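Local coordinates for protein adenylate isopentenyltransferase (Humulus lupulus, PDB 3A8T) that transfers a dimethylallyl group from dimethylallyl diphosphate to the adenine amino group of AMP, ADP or ATP, making cytokinin precursors in hop, at residues D72-Y77 / L228-G233; D81-K86 / D205-F210; L178-S183 / L299-S304. All coordinates share one frame; numbering follows the deposited sequence.

Interaction 1: D72-Y77 / L228-G233. With ATP (adenosine-5'-triphosphate), chain B.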
loop_
_atom_site.group_PDB
_atom_site.type_symbol
_atom_site.label_atom_id
_atom_site.label_comp_id
_atom_site.label_asym_id
_atom_site.label_seq_id
_atom_site.Cartn_x
_atom_site.Cartn_y
_atom_site.Cartn_z
ATOM N N ASP A 72 -3.681 -3.774 2.609
ATOM C CA ASP A 72 -2.281 -3.408 2.831
ATOM C C ASP A 72 -2.070 -3.553 4.364
ATOM O O ASP A 72 -2.759 -2.952 5.176
ATOM C CB ASP A 72 -2.075 -2.000 2.318
ATOM C CG ASP A 72 -0.714 -1.471 2.608
ATOM O OD1 ASP A 72 -0.334 -1.413 3.793
ATOM O OD2 ASP A 72 -0.020 -1.095 1.647
ATOM N N LYS A 73 -1.154 -4.410 4.767
ATOM C CA LYS A 73 -0.977 -4.655 6.188
ATOM C C LYS A 73 -0.407 -3.528 7.072
ATOM O O LYS A 73 -0.538 -3.592 8.292
ATOM C CB LYS A 73 -0.201 -5.978 6.401
ATOM C CG LYS A 73 1.284 -5.926 6.143
ATOM C CD LYS A 73 1.914 -7.293 6.477
ATOM C CE LYS A 73 3.431 -7.175 6.697
ATOM N NZ LYS A 73 4.088 -8.440 7.025
ATOM N N MET A 74 0.211 -2.506 6.473
ATOM C CA MET A 74 0.696 -1.382 7.265
ATOM C C MET A 74 -0.453 -0.366 7.407
ATOM O O MET A 74 -0.627 0.270 8.451
ATOM C CB MET A 74 1.919 -0.718 6.600
ATOM C CG MET A 74 3.232 -1.512 6.744
ATOM S SD MET A 74 3.623 -1.799 8.543
ATOM C CE MET A 74 3.272 -3.506 8.653
ATOM N N GLN A 75 -1.256 -0.240 6.351
ATOM C CA GLN A 75 -2.356 0.697 6.305
ATOM C C GLN A 75 -3.518 0.385 7.217
ATOM O O GLN A 75 -4.447 1.192 7.309
ATOM C CB GLN A 75 -2.860 0.838 4.863
ATOM C CG GLN A 75 -1.869 1.557 3.978
ATOM C CD GLN A 75 -2.422 1.976 2.657
ATOM O OE1 GLN A 75 -3.594 1.820 2.378
ATOM N NE2 GLN A 75 -1.582 2.526 1.836
ATOM N N VAL A 76 -3.468 -0.767 7.885
ATOM C CA VAL A 76 -4.560 -1.147 8.746
ATOM C C VAL A 76 -4.426 -0.386 10.048
ATOM O O VAL A 76 -5.395 -0.227 10.747
ATOM C CB VAL A 76 -4.615 -2.718 9.076
ATOM C CG1 VAL A 76 -4.879 -3.505 7.830
ATOM C CG2 VAL A 76 -3.288 -3.231 9.729
ATOM N N TYR A 77 -3.234 0.106 10.353
ATOM C CA TYR A 77 -2.997 0.785 11.609
ATOM C C TYR A 77 -3.279 2.244 11.529
ATOM O O TYR A 77 -3.039 2.833 10.498
ATOM C CB TYR A 77 -1.548 0.624 12.028
ATOM C CG TYR A 77 -1.096 -0.816 12.156
ATOM C CD1 TYR A 77 -1.564 -1.625 13.182
ATOM C CD2 TYR A 77 -0.235 -1.376 11.221
ATOM C CE1 TYR A 77 -1.186 -2.957 13.264
ATOM C CE2 TYR A 77 0.153 -2.703 11.296
ATOM C CZ TYR A 77 -0.324 -3.484 12.311
ATOM O OH TYR A 77 0.033 -4.789 12.383
ATOM N N LEU A 228 3.154 -1.711 12.831
ATOM C CA LEU A 228 3.390 -0.425 12.168
ATOM C C LEU A 228 4.875 -0.023 12.180
ATOM O O LEU A 228 5.325 0.715 11.330
ATOM C CB LEU A 228 2.559 0.688 12.817
ATOM C CG LEU A 228 2.658 2.039 12.089
ATOM C CD1 LEU A 228 2.205 1.839 10.688
ATOM C CD2 LEU A 228 1.812 3.109 12.710
ATOM N N ARG A 229 5.646 -0.528 13.138
ATOM C CA ARG A 229 7.046 -0.157 13.177
ATOM C C ARG A 229 7.858 -0.827 12.044
ATOM O O ARG A 229 9.022 -0.537 11.868
ATOM C CB ARG A 229 7.624 -0.418 14.582
ATOM C CG ARG A 229 7.017 0.496 15.599
ATOM C CD ARG A 229 7.788 0.560 16.912
ATOM N NE ARG A 229 9.192 0.877 16.707
ATOM C CZ ARG A 229 9.681 2.085 16.402
ATOM N NH1 ARG A 229 8.889 3.155 16.280
ATOM N NH2 ARG A 229 10.968 2.197 16.105
ATOM N N LYS A 230 7.219 -1.720 11.289
ATOM C CA LYS A 230 7.834 -2.349 10.123
ATOM C C LYS A 230 7.777 -1.457 8.855
ATOM O O LYS A 230 8.539 -1.694 7.932
ATOM C CB LYS A 230 7.116 -3.643 9.741
ATOM C CG LYS A 230 7.182 -4.730 10.780
ATOM C CD LYS A 230 6.412 -5.937 10.289
ATOM C CE LYS A 230 7.355 -6.920 9.653
ATOM N NZ LYS A 230 6.590 -8.006 8.976
ATOM N N ALA A 231 6.875 -0.474 8.815
ATOM C CA ALA A 231 6.660 0.419 7.672
ATOM C C ALA A 231 7.934 0.954 7.080
ATOM O O ALA A 231 8.799 1.372 7.832
ATOM C CB ALA A 231 5.765 1.568 8.110
ATOM N N ILE A 232 8.087 0.944 5.747
ATOM C CA ILE A 232 9.339 1.474 5.175
ATOM C C ILE A 232 9.408 2.960 5.567
ATOM O O ILE A 232 8.419 3.693 5.446
ATOM C CB ILE A 232 9.437 1.382 3.612
ATOM C CG1 ILE A 232 9.302 -0.048 3.109
ATOM C CG2 ILE A 232 10.778 1.876 3.170
ATOM C CD1 ILE A 232 10.253 -0.928 3.650
ATOM N N GLY A 233 10.572 3.385 6.064
ATOM C CA GLY A 233 10.735 4.760 6.513
ATOM C C GLY A 233 11.007 4.804 7.996
ATOM O O GLY A 233 11.849 5.574 8.498
HETATM P PG ATP B . 5.804 -10.310 4.081
HETATM O O1G ATP B . 4.899 -11.317 4.720
HETATM O O2G ATP B . 6.494 -9.444 5.278
HETATM O O3G ATP B . 6.973 -11.048 3.248
HETATM P PB ATP B . 3.427 -9.438 2.997
HETATM O O1B ATP B . 2.954 -10.312 1.967
HETATM O O2B ATP B . 2.941 -9.989 4.365
HETATM O O3B ATP B . 5.020 -9.328 2.987
HETATM P PA ATP B . 3.605 -6.765 2.113
HETATM O O1A ATP B . 4.437 -7.147 0.983
HETATM O O2A ATP B . 2.537 -5.678 1.555
HETATM O O3A ATP B . 2.721 -7.990 2.778
HETATM O "O5'" ATP B . 4.432 -5.949 3.251
HETATM C "C5'" ATP B . 5.700 -6.481 3.517
HETATM C "C4'" ATP B . 6.518 -5.364 4.136
HETATM O "O4'" ATP B . 6.582 -4.274 3.208
HETATM C "C3'" ATP B . 5.906 -4.746 5.417
HETATM O "O3'" ATP B . 6.310 -5.474 6.574
HETATM C "C2'" ATP B . 6.446 -3.307 5.375
HETATM O "O2'" ATP B . 7.706 -3.249 5.950
HETATM C "C1'" ATP B . 6.522 -2.967 3.905
HETATM N N9 ATP B . 5.319 -2.199 3.481
HETATM C C8 ATP B . 4.170 -2.715 2.883
HETATM N N7 ATP B . 3.260 -1.773 2.736
HETATM C C5 ATP B . 3.752 -0.597 3.218
HETATM C C6 ATP B . 3.268 0.765 3.356
HETATM N N6 ATP B . 2.012 1.144 2.955
HETATM N N1 ATP B . 4.096 1.677 3.907
HETATM C C2 ATP B . 5.317 1.354 4.311
HETATM N N3 ATP B . 5.808 0.117 4.211
HETATM C C4 ATP B . 5.095 -0.870 3.693
#
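L228 packs against Y77 just behind the ATP pocket of this P-loop-type transferase, where the loop after strand 66-70 faces the loop leading into helix 234-243. L228 CB lies 3.8 Å from Y77 CD2, the two side chains sliding past each other in opposite directions; the backbone N of L228 sits over a face of the tyrosine ring, and Y77 OH is tied to L110. M74 lies beside this pair. Its bent chain, with CG next to its own backbone N (chi1 -76°), puts SD near L228 and carries CE to 4.0 Å from K230 CB, while M74 CG packs over the purine near C4. K230 then turns to the ribose: its carbonyl O accepts from ATP O2' at 2.7 Å. Its NZ stands 3.2 Å from K73 NZ, two ammonium groups gathered beside the polyphosphate, and K73 NZ bonds to ATP O2G at 3.1 Å. A231 CB sits over the face of adenine near C2, on the side where M74 packs, and touches M74 SD. Next, I232 N donates to ATP N3 over 2.9 Å and nearly straight (170°). Across the base, ATP N6 points a hydrogen almost dead straight at D72 OD2, 3.3 Å away. An alanine at D72 takes both oxygens away, which would probably leave ATP N6 without this acceptor and let the turn carrying K73 and M74 shift. That turn's brace is an Asx motif: M74 N closes an Asx turn on D72 OD1 at 2.9 Å, Q75 N reaching the same oxygen from the opposite face.

Interaction 2: D81-K86 / D205-F210; sequences DITTNK and DELAEF. With ATP (adenosine-5'-triphosphate), chain B.
E206 OE1 takes two bonds from one threonine: T83 OG1 donates to it at 2.6 Å, meeting the oxygen nearly end-on to its C-O bond, and T83 N comes in on the syn lone pair at 2.9 Å. The other oxygen, E206 OE2, receives I82 N at 3.0 Å, again on the syn side and fairly straight (158°). One carboxylate thus clasps two consecutive amides like a fork, and the pairing fixes its rotation. The glutamate gets there because CG stands anti to the backbone N (chi1 -175°) and the rest of the chain runs out extended from helix 203-210. I82 CB rides close to OE2, and L207 CD2 packs at 3.5 Å from T83 OG1, lending an apolar flank; L207 itself leans on V234 and F237 of helix 234-243.

The clasped amides open the type I turn from I82 to N85. Within the same loop K86 NZ forms a long, weak salt bridge with D81 OD1 and a firmer bond to the carbonyl of Y77. At the far side of the turn T84 O accepts from ATP N6 at 2.6 Å, in a bond of 167°.

Held this way, E206 is placed as a second-shell residue and probably steadies the turn that presents T84 O to the adenine amino group. An acceptor here suits an amino group at position 6, consistent with GMP and IMP not being used.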
loop_
_atom_site.group_PDB
_atom_site.type_symbol
_atom_site.label_atom_id
_atom_site.label_comp_id
_atom_site.label_asym_id
_atom_site.label_seq_id
_atom_site.Cartn_x
_atom_site.Cartn_y
_atom_site.Cartn_z
ATOM N N ASP A 81 -0.050 8.290 8.468
ATOM C CA ASP A 81 -0.867 8.367 7.287
ATOM C C ASP A 81 -0.014 8.679 6.055
ATOM O O ASP A 81 -0.255 8.110 4.969
ATOM C CB ASP A 81 -1.964 9.406 7.490
ATOM C CG ASP A 81 -2.969 9.021 8.609
ATOM O OD1 ASP A 81 -3.126 7.832 8.922
ATOM O OD2 ASP A 81 -3.648 9.898 9.169
ATOM N N ILE A 82 1.005 9.532 6.220
ATOM C CA ILE A 82 1.897 9.880 5.096
ATOM C C ILE A 82 2.831 8.739 4.755
ATOM O O ILE A 82 2.831 8.250 3.643
ATOM C CB ILE A 82 2.783 11.137 5.390
ATOM C CG1 ILE A 82 1.907 12.378 5.457
ATOM C CG2 ILE A 82 3.849 11.372 4.255
ATOM C CD1 ILE A 82 2.652 13.610 6.046
ATOM N N THR A 83 3.605 8.318 5.749
ATOM C CA THR A 83 4.572 7.251 5.598
ATOM C C THR A 83 3.980 5.977 4.996
ATOM O O THR A 83 4.630 5.335 4.178
ATOM C CB THR A 83 5.289 6.922 6.966
ATOM O OG1 THR A 83 5.892 8.114 7.522
ATOM C CG2 THR A 83 6.408 5.873 6.737
ATOM N N THR A 84 2.738 5.653 5.359
ATOM C CA THR A 84 2.112 4.439 4.868
ATOM C C THR A 84 1.397 4.563 3.555
ATOM O O THR A 84 0.956 3.563 3.003
ATOM C CB THR A 84 1.127 3.771 5.919
ATOM O OG1 THR A 84 0.173 4.718 6.372
ATOM C CG2 THR A 84 1.908 3.174 7.116
ATOM N N ASN A 85 1.335 5.800 3.055
ATOM C CA ASN A 85 0.725 6.157 1.805
ATOM C C ASN A 85 -0.779 5.885 1.811
ATOM O O ASN A 85 -1.321 5.322 0.845
ATOM C CB ASN A 85 1.410 5.410 0.664
ATOM C CG ASN A 85 2.983 5.386 0.794
ATOM O OD1 ASN A 85 3.600 4.347 1.231
ATOM N ND2 ASN A 85 3.629 6.499 0.409
ATOM N N LYS A 86 -1.466 6.239 2.901
ATOM C CA LYS A 86 -2.912 6.018 2.919
ATOM C C LYS A 86 -3.574 7.001 1.954
ATOM O O LYS A 86 -3.226 8.179 1.907
ATOM C CB LYS A 86 -3.511 6.257 4.289
ATOM C CG LYS A 86 -3.272 5.257 5.302
ATOM C CD LYS A 86 -3.948 5.723 6.547
ATOM C CE LYS A 86 -3.810 4.713 7.669
ATOM N NZ LYS A 86 -2.492 4.660 8.306
ATOM N N ASP A 205 8.847 14.980 9.651
ATOM C CA ASP A 205 8.320 15.492 10.892
ATOM C C ASP A 205 7.368 14.504 11.490
ATOM O O ASP A 205 7.245 14.410 12.659
ATOM C CB ASP A 205 7.607 16.781 10.599
ATOM C CG ASP A 205 8.544 17.780 9.988
ATOM O OD1 ASP A 205 9.441 18.282 10.709
ATOM O OD2 ASP A 205 8.420 18.043 8.778
ATOM N N GLU A 206 6.696 13.753 10.656
ATOM C CA GLU A 206 5.745 12.746 11.123
ATOM C C GLU A 206 6.538 11.666 11.860
ATOM O O GLU A 206 6.174 11.222 12.948
ATOM C CB GLU A 206 5.031 12.141 9.902
ATOM C CG GLU A 206 3.937 11.160 10.211
ATOM C CD GLU A 206 3.336 10.517 8.958
ATOM O OE1 GLU A 206 4.022 9.685 8.316
ATOM O OE2 GLU A 206 2.176 10.855 8.622
ATOM N N LEU A 207 7.654 11.265 11.260
ATOM C CA LEU A 207 8.478 10.228 11.835
ATOM C C LEU A 207 9.216 10.751 13.064
ATOM O O LEU A 207 9.448 10.001 14.010
ATOM C CB LEU A 207 9.451 9.699 10.759
ATOM C CG LEU A 207 8.914 8.960 9.514
ATOM C CD1 LEU A 207 9.963 8.913 8.509
ATOM C CD2 LEU A 207 8.476 7.502 9.822
ATOM N N ALA A 208 9.601 12.026 13.069
ATOM C CA ALA A 208 10.284 12.577 14.241
ATOM C C ALA A 208 9.329 12.569 15.424
ATOM O O ALA A 208 9.747 12.356 16.547
ATOM C CB ALA A 208 10.790 14.035 13.978
ATOM N N GLU A 209 8.045 12.792 15.169
ATOM C CA GLU A 209 7.042 12.826 16.238
ATOM C C GLU A 209 6.681 11.404 16.677
ATOM O O GLU A 209 6.330 11.162 17.836
ATOM C CB GLU A 209 5.794 13.586 15.766
ATOM C CG GLU A 209 4.630 13.579 16.751
ATOM C CD GLU A 209 4.889 14.434 18.027
ATOM O OE1 GLU A 209 5.509 15.531 17.922
ATOM O OE2 GLU A 209 4.460 14.019 19.138
ATOM N N PHE A 210 6.803 10.460 15.751
ATOM C CA PHE A 210 6.507 9.054 16.034
ATOM C C PHE A 210 7.641 8.427 16.881
ATOM O O PHE A 210 7.440 7.501 17.703
ATOM C CB PHE A 210 6.411 8.310 14.720
ATOM C CG PHE A 210 5.891 6.922 14.851
ATOM C CD1 PHE A 210 4.554 6.686 15.270
ATOM C CD2 PHE A 210 6.698 5.839 14.542
ATOM C CE1 PHE A 210 4.053 5.384 15.371
ATOM C CE2 PHE A 210 6.205 4.529 14.644
ATOM C CZ PHE A 210 4.904 4.292 15.051
HETATM P PG ATP B . 5.804 -10.310 4.081
HETATM O O1G ATP B . 4.899 -11.317 4.720
HETATM O O2G ATP B . 6.494 -9.444 5.278
HETATM O O3G ATP B . 6.973 -11.048 3.248
HETATM P PB ATP B . 3.427 -9.438 2.997
HETATM O O1B ATP B . 2.954 -10.312 1.967
HETATM O O2B ATP B . 2.941 -9.989 4.365
HETATM O O3B ATP B . 5.020 -9.328 2.987
HETATM P PA ATP B . 3.605 -6.765 2.113
HETATM O O1A ATP B . 4.437 -7.147 0.983
HETATM O O2A ATP B . 2.537 -5.678 1.555
HETATM O O3A ATP B . 2.721 -7.990 2.778
HETATM O "O5'" ATP B . 4.432 -5.949 3.251
HETATM C "C5'" ATP B . 5.700 -6.481 3.517
HETATM C "C4'" ATP B . 6.518 -5.364 4.136
HETATM O "O4'" ATP B . 6.582 -4.274 3.208
HETATM C "C3'" ATP B . 5.906 -4.746 5.417
HETATM O "O3'" ATP B . 6.310 -5.474 6.574
HETATM C "C2'" ATP B . 6.446 -3.307 5.375
HETATM O "O2'" ATP B . 7.706 -3.249 5.950
HETATM C "C1'" ATP B . 6.522 -2.967 3.905
HETATM N N9 ATP B . 5.319 -2.199 3.481
HETATM C C8 ATP B . 4.170 -2.715 2.883
HETATM N N7 ATP B . 3.260 -1.773 2.736
HETATM C C5 ATP B . 3.752 -0.597 3.218
HETATM C C6 ATP B . 3.268 0.765 3.356
HETATM N N6 ATP B . 2.012 1.144 2.955
HETATM N N1 ATP B . 4.096 1.677 3.907
HETATM C C2 ATP B . 5.317 1.354 4.311
HETATM N N3 ATP B . 5.808 0.117 4.211
HETATM C C4 ATP B . 5.095 -0.870 3.693
#

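Interaction 3: L178-S183 / L299-S304; sequences LWVDVS and LDATES
V180 sits at the apolar centre, its CG1 3.6 Å from A301 CB and its CG2 4.0 Å from L299 CD1. CG1 stands anti to the valine's backbone N (chi1 -175°), so the two methyls fork, one to each partner. L178 CB adds to the leucine's cover, V182 CG2 to the alanine's, and L299 also meets S329 of helix 315-338. Next comes the backbone: strands 174-181 and 296-300 run parallel at one border of the Rossmann-like sheet, with 296-300 the outermost strand. L299 uses both its polar atoms, its N giving to W179 O and its O taking from D181 N, each at 2.7 Å; A301 N then donates to D181 O at 2.8 Å, just as the outer strand ends.

On the opposite face lie D181 and D300. D300 OD1 is gripped twice, by T302 N in an Asx turn at 2.7 Å and by T302 OG1 on the syn lone pair at 2.6 Å. T302 OG1 in turn accepts from S183 N at 2.8 Å. Donating to a carboxylate should make the hydroxyl a better acceptor, and the amide-hydroxyl-aspartate chain, probably cooperative, joins the starts of helices 184-201 and 302-309.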
loop_
_atom_site.group_PDB
_atom_site.type_symbol
_atom_site.label_atom_id
_atom_site.label_comp_id
_atom_site.label_asym_id
_atom_site.label_seq_id
_atom_site.Cartn_x
_atom_site.Cartn_y
_atom_site.Cartn_z
ATOM N N LEU A 178 -8.109 -7.830 -10.541
ATOM C CA LEU A 178 -7.543 -6.867 -11.470
ATOM C C LEU A 178 -6.118 -6.682 -10.947
ATOM O O LEU A 178 -5.924 -6.416 -9.756
ATOM C CB LEU A 178 -8.259 -5.532 -11.430
ATOM C CG LEU A 178 -9.735 -5.559 -11.814
ATOM C CD1 LEU A 178 -10.346 -4.167 -11.776
ATOM C CD2 LEU A 178 -9.842 -6.160 -13.192
ATOM N N TRP A 179 -5.145 -6.865 -11.825
ATOM C CA TRP A 179 -3.752 -6.702 -11.465
ATOM C C TRP A 179 -3.209 -5.504 -12.264
ATOM O O TRP A 179 -3.155 -5.549 -13.496
ATOM C CB TRP A 179 -2.967 -7.994 -11.771
ATOM C CG TRP A 179 -1.475 -7.861 -11.795
ATOM C CD1 TRP A 179 -0.701 -7.054 -11.006
ATOM C CD2 TRP A 179 -0.562 -8.608 -12.602
ATOM N NE1 TRP A 179 0.636 -7.254 -11.280
ATOM C CE2 TRP A 179 0.745 -8.199 -12.252
ATOM C CE3 TRP A 179 -0.721 -9.578 -13.599
ATOM C CZ2 TRP A 179 1.881 -8.727 -12.858
ATOM C CZ3 TRP A 179 0.415 -10.102 -14.211
ATOM C CH2 TRP A 179 1.698 -9.680 -13.841
ATOM N N VAL A 180 -2.854 -4.425 -11.548
ATOM C CA VAL A 180 -2.313 -3.229 -12.184
ATOM C C VAL A 180 -0.807 -3.387 -12.248
ATOM O O VAL A 180 -0.137 -3.450 -11.239
ATOM C CB VAL A 180 -2.699 -1.898 -11.419
ATOM C CG1 VAL A 180 -2.217 -0.694 -12.186
ATOM C CG2 VAL A 180 -4.206 -1.806 -11.286
ATOM N N ASP A 181 -0.286 -3.480 -13.455
ATOM C CA ASP A 181 1.124 -3.692 -13.636
ATOM C C ASP A 181 1.821 -2.455 -14.235
ATOM O O ASP A 181 1.249 -1.681 -15.010
ATOM C CB ASP A 181 1.271 -4.957 -14.503
ATOM C CG ASP A 181 2.727 -5.391 -14.728
ATOM O OD1 ASP A 181 3.521 -5.551 -13.751
ATOM O OD2 ASP A 181 3.063 -5.604 -15.911
ATOM N N VAL A 182 3.071 -2.277 -13.834
ATOM C CA VAL A 182 3.887 -1.178 -14.292
ATOM C C VAL A 182 5.280 -1.742 -14.589
ATOM O O VAL A 182 5.772 -2.591 -13.852
ATOM C CB VAL A 182 3.985 -0.130 -13.179
ATOM C CG1 VAL A 182 4.879 1.015 -13.584
ATOM C CG2 VAL A 182 2.588 0.383 -12.877
ATOM N N SER A 183 5.928 -1.335 -15.665
ATOM C CA SER A 183 7.253 -1.862 -15.868
ATOM C C SER A 183 8.137 -1.515 -14.658
ATOM O O SER A 183 8.043 -0.427 -14.122
ATOM C CB SER A 183 7.824 -1.278 -17.129
ATOM O OG SER A 183 7.231 -1.963 -18.218
ATOM N N LEU A 299 -3.640 -5.037 -16.063
ATOM C CA LEU A 299 -3.845 -3.675 -16.570
ATOM C C LEU A 299 -2.470 -3.053 -16.653
ATOM O O LEU A 299 -1.735 -3.062 -15.685
ATOM C CB LEU A 299 -4.730 -2.848 -15.628
ATOM C CG LEU A 299 -6.143 -3.389 -15.397
ATOM C CD1 LEU A 299 -6.769 -2.654 -14.241
ATOM C CD2 LEU A 299 -6.997 -3.301 -16.662
ATOM N N ASP A 300 -2.095 -2.546 -17.815
ATOM C CA ASP A 300 -0.789 -1.967 -17.909
ATOM C C ASP A 300 -0.842 -0.472 -17.715
ATOM O O ASP A 300 -1.165 0.287 -18.637
ATOM C CB ASP A 300 -0.144 -2.279 -19.248
ATOM C CG ASP A 300 1.350 -1.919 -19.263
ATOM O OD1 ASP A 300 1.792 -1.030 -18.475
ATOM O OD2 ASP A 300 2.088 -2.529 -20.050
ATOM N N ALA A 301 -0.474 -0.060 -16.511
ATOM C CA ALA A 301 -0.435 1.328 -16.115
ATOM C C ALA A 301 0.902 2.020 -16.462
ATOM O O ALA A 301 1.124 3.159 -16.068
ATOM C CB ALA A 301 -0.667 1.410 -14.602
ATOM N N THR A 302 1.801 1.347 -17.170
ATOM C CA THR A 302 3.106 1.952 -17.452
ATOM C C THR A 302 3.163 3.344 -18.079
ATOM O O THR A 302 3.852 4.185 -17.589
ATOM C CB THR A 302 3.977 1.009 -18.271
ATOM O OG1 THR A 302 4.116 -0.231 -17.554
ATOM C CG2 THR A 302 5.357 1.656 -18.521
ATOM N N GLU A 303 2.419 3.607 -19.130
ATOM C CA GLU A 303 2.492 4.895 -19.727
ATOM C C GLU A 303 1.812 5.937 -18.889
ATOM O O GLU A 303 2.066 7.145 -19.060
ATOM C CB GLU A 303 1.845 4.882 -21.099
ATOM C CG GLU A 303 2.521 3.925 -22.078
ATOM C CD GLU A 303 3.989 4.233 -22.303
ATOM O OE1 GLU A 303 4.326 5.432 -22.473
ATOM O OE2 GLU A 303 4.792 3.267 -22.322
ATOM N N SER A 304 0.914 5.492 -18.025
ATOM C CA SER A 304 0.192 6.399 -17.158
ATOM C C SER A 304 1.173 6.944 -16.159
ATOM O O SER A 304 1.157 8.123 -15.842
ATOM C CB SER A 304 -0.948 5.675 -16.394
ATOM O OG SER A 304 -2.025 5.267 -17.219
#

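Along the chain both segments of interaction 2 fall between those of interaction 1, while interaction 3 crosses the two. Interactions 1 and 2 have centres about 10 Å apart and share the long loop between strands 66-70 and 97-98; Q75 NE2 lies 3.0 Å from T84 O, a probable hydrogen bond, and between them they hold the adenine of ATP at N6 and N3. Interaction 3 belongs to the edge of the parallel sheet, its centre about 24 Å from that of interaction 1 and 27 Å from that of interaction 2. The adenine end is thus read largely by loops, while interaction 3 holds the sheet border, its V182 side chain about 4 Å from that of T51 of the ATP site.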